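PDB 6YQ4: tannase, which probably hydrolyses ester bonds of gallotannins, providing the bacterium with detoxicant activity against these plant polyphenols, and binds a magnesium ion. Local coordinates for residues 313-316 against 320-323. Numbering follows the deposited sequence.
Sequences RALR and DISQ
Ala314 and Leu315 meet Ile321 through aliphatic atoms alone, while the flat groups, the guanidinium groups of Arg313 and Arg316, are set apart from this join. Arg316 NH1 sits 3.6 Å above one face of the Arg313 guanidinium, toward its rim; Arg313 CA lies over a face of the Arg316 guanidinium, whose edge has Arg313 CZ in its plane. The example is a chain reversal after a helix: in an α/β-hydrolase fold, helix 298-316 ends and the following loop folds back, Ile321 packing its aliphatic branches against Ala314 and Leu315 in the last turn. The helix belongs to the long insertion between sheet strands 202-206 and 435-439.

The side chains of Leu315 and Ile321 cross at about a right angle. Leu315 CD2 does most of the touching, 3.8 Å from Ile321 CD1 and 4.0 Å from Ile321 CG2. Ile321 holds CG1 between its backbone N and carbonyl carbon (chi1 71°), which places CG2 beside the N, where it also reaches Ala314 CB at 4.2 Å. Phe328 and Ile330 of strand 328-330 also pack on Ile321. Trp472, from the loop after strand 465-469, touches Ala314 and Ile321 and hydrogen-bonds through NE1 to Asp320 O, tying the insertion to the central-sheet domain. The CB of Asp320 leaves the backbone in the direction away from the helix, and its OD2 accepts a weak bond from Ser322 N, 3.3 Å long and bent to 138°.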
ATOM      1  N   ARG A 313      19.530  14.049  -4.340  1.00 42.28           N
ATOM      2  CA  ARG A 313      18.584  14.988  -3.759  1.00 41.27           C
ATOM      3  C   ARG A 313      18.951  15.289  -2.316  1.00 44.78           C
ATOM      4  O   ARG A 313      18.901  16.446  -1.882  1.00 50.53           O
ATOM      5  CB  ARG A 313      17.163  14.439  -3.862  1.00 35.57           C
ATOM      6  CG  ARG A 313      16.104  15.270  -3.137  1.00 34.29           C
ATOM      7  CD  ARG A 313      14.697  14.891  -3.619  1.00 43.81           C
ATOM      8  NE  ARG A 313      14.451  15.358  -4.993  1.00 61.32           N
ATOM      9  CZ  ARG A 313      14.369  14.569  -6.069  1.00 62.91           C
ATOM     10  NH1 ARG A 313      14.143  15.097  -7.269  1.00 60.48           N
ATOM     11  NH2 ARG A 313      14.507  13.254  -5.953  1.00 59.99           N
ATOM     12  N   ALA A 314      19.347  14.260  -1.563  1.00 43.95           N
ATOM     13  CA  ALA A 314      19.738  14.462  -0.172  1.00 41.54           C
ATOM     14  C   ALA A 314      20.896  15.444  -0.071  1.00 46.64           C
ATOM     15  O   ALA A 314      20.867  16.374   0.741  1.00 50.81           O
ATOM     16  CB  ALA A 314      20.107  13.127   0.470  1.00 30.24           C
ATOM     17  N   LEU A 315      21.924  15.256  -0.904  1.00 46.94           N
ATOM     18  CA  LEU A 315      23.045  16.187  -0.934  1.00 41.85           C
ATOM     19  C   LEU A 315      22.574  17.621  -1.174  1.00 48.41           C
ATOM     20  O   LEU A 315      22.970  18.542  -0.451  1.00 48.95           O
ATOM     21  CB  LEU A 315      24.046  15.756  -2.003  1.00 39.43           C
ATOM     22  CG  LEU A 315      24.853  14.507  -1.636  1.00 44.56           C
ATOM     23  CD1 LEU A 315      25.818  14.120  -2.751  1.00 41.25           C
ATOM     24  CD2 LEU A 315      25.596  14.737  -0.326  1.00 43.00           C
ATOM     25  N   ARG A 316      21.713  17.831  -2.179  1.00 48.86           N
ATOM     26  CA  ARG A 316      21.232  19.184  -2.458  1.00 48.14           C
ATOM     27  C   ARG A 316      20.521  19.790  -1.256  1.00 44.39           C
ATOM     28  O   ARG A 316      20.481  21.020  -1.118  1.00 45.31           O
ATOM     29  CB  ARG A 316      20.300  19.188  -3.670  1.00 47.36           C
ATOM     30  CG  ARG A 316      20.993  18.883  -4.999  1.00 47.21           C
ATOM     31  CD  ARG A 316      20.067  19.191  -6.166  1.00 40.55           C
ATOM     32  NE  ARG A 316      18.901  18.312  -6.180  1.00 36.65           N
ATOM     33  CZ  ARG A 316      18.910  17.096  -6.706  1.00 42.40           C
ATOM     34  NH1 ARG A 316      17.815  16.341  -6.682  1.00 41.37           N
ATOM     35  NH2 ARG A 316      20.028  16.634  -7.254  1.00 50.75           N
ATOM     36  N   ASP A 320      22.646  13.987   5.413  1.00 49.04           N
ATOM     37  CA  ASP A 320      23.803  13.127   5.602  1.00 49.17           C
ATOM     38  C   ASP A 320      23.686  11.891   4.718  1.00 43.49           C
ATOM     39  O   ASP A 320      22.658  11.208   4.720  1.00 44.75           O
ATOM     40  CB  ASP A 320      23.915  12.729   7.078  1.00 60.27           C
ATOM     41  CG  ASP A 320      25.176  11.944   7.385  1.00 69.65           C
ATOM     42  OD1 ASP A 320      25.079  10.891   8.047  1.00 73.56           O
ATOM     43  OD2 ASP A 320      26.264  12.379   6.966  1.00 70.18           O
ATOM     44  N   ILE A 321      24.729  11.613   3.942  1.00 42.80           N
ATOM     45  CA  ILE A 321      24.831  10.342   3.235  1.00 41.88           C
ATOM     46  C   ILE A 321      25.964   9.492   3.770  1.00 40.83           C
ATOM     47  O   ILE A 321      26.051   8.305   3.414  1.00 40.97           O
ATOM     48  CB  ILE A 321      24.982  10.541   1.709  1.00 43.89           C
ATOM     49  CG1 ILE A 321      26.361  11.112   1.359  1.00 45.29           C
ATOM     50  CG2 ILE A 321      23.862  11.426   1.154  1.00 36.12           C
ATOM     51  CD1 ILE A 321      26.660  11.072  -0.119  1.00 36.70           C
ATOM     52  N   SER A 322      26.809  10.057   4.634  1.00 48.26           N
ATOM     53  CA  SER A 322      27.991   9.471   5.264  1.00 50.12           C
ATOM     54  C   SER A 322      27.991   7.947   5.401  1.00 55.82           C
ATOM     55  O   SER A 322      28.844   7.264   4.820  1.00 60.85           O
ATOM     56  CB  SER A 322      28.163  10.127   6.638  1.00 43.82           C
ATOM     57  OG  SER A 322      28.730   9.251   7.586  1.00 47.92           O
ATOM     58  N   GLN A 323      27.041   7.406   6.167  1.00 51.49           N
ATOM     59  CA  GLN A 323      26.961   5.969   6.396  1.00 49.34           C
ATOM     60  C   GLN A 323      26.972   5.142   5.119  1.00 44.47           C
ATOM     61  O   GLN A 323      27.319   3.962   5.171  1.00 51.37           O
ATOM     62  CB  GLN A 323      25.692   5.647   7.186  1.00 58.98           C
ATOM     63  CG  GLN A 323      25.279   6.756   8.140  1.00 69.45           C
ATOM     64  CD  GLN A 323      23.813   6.681   8.533  1.00 77.18           C
ATOM     65  OE1 GLN A 323      23.190   5.617   8.458  1.00 80.91           O
ATOM     66  NE2 GLN A 323      23.253   7.815   8.953  1.00 76.11           N
TER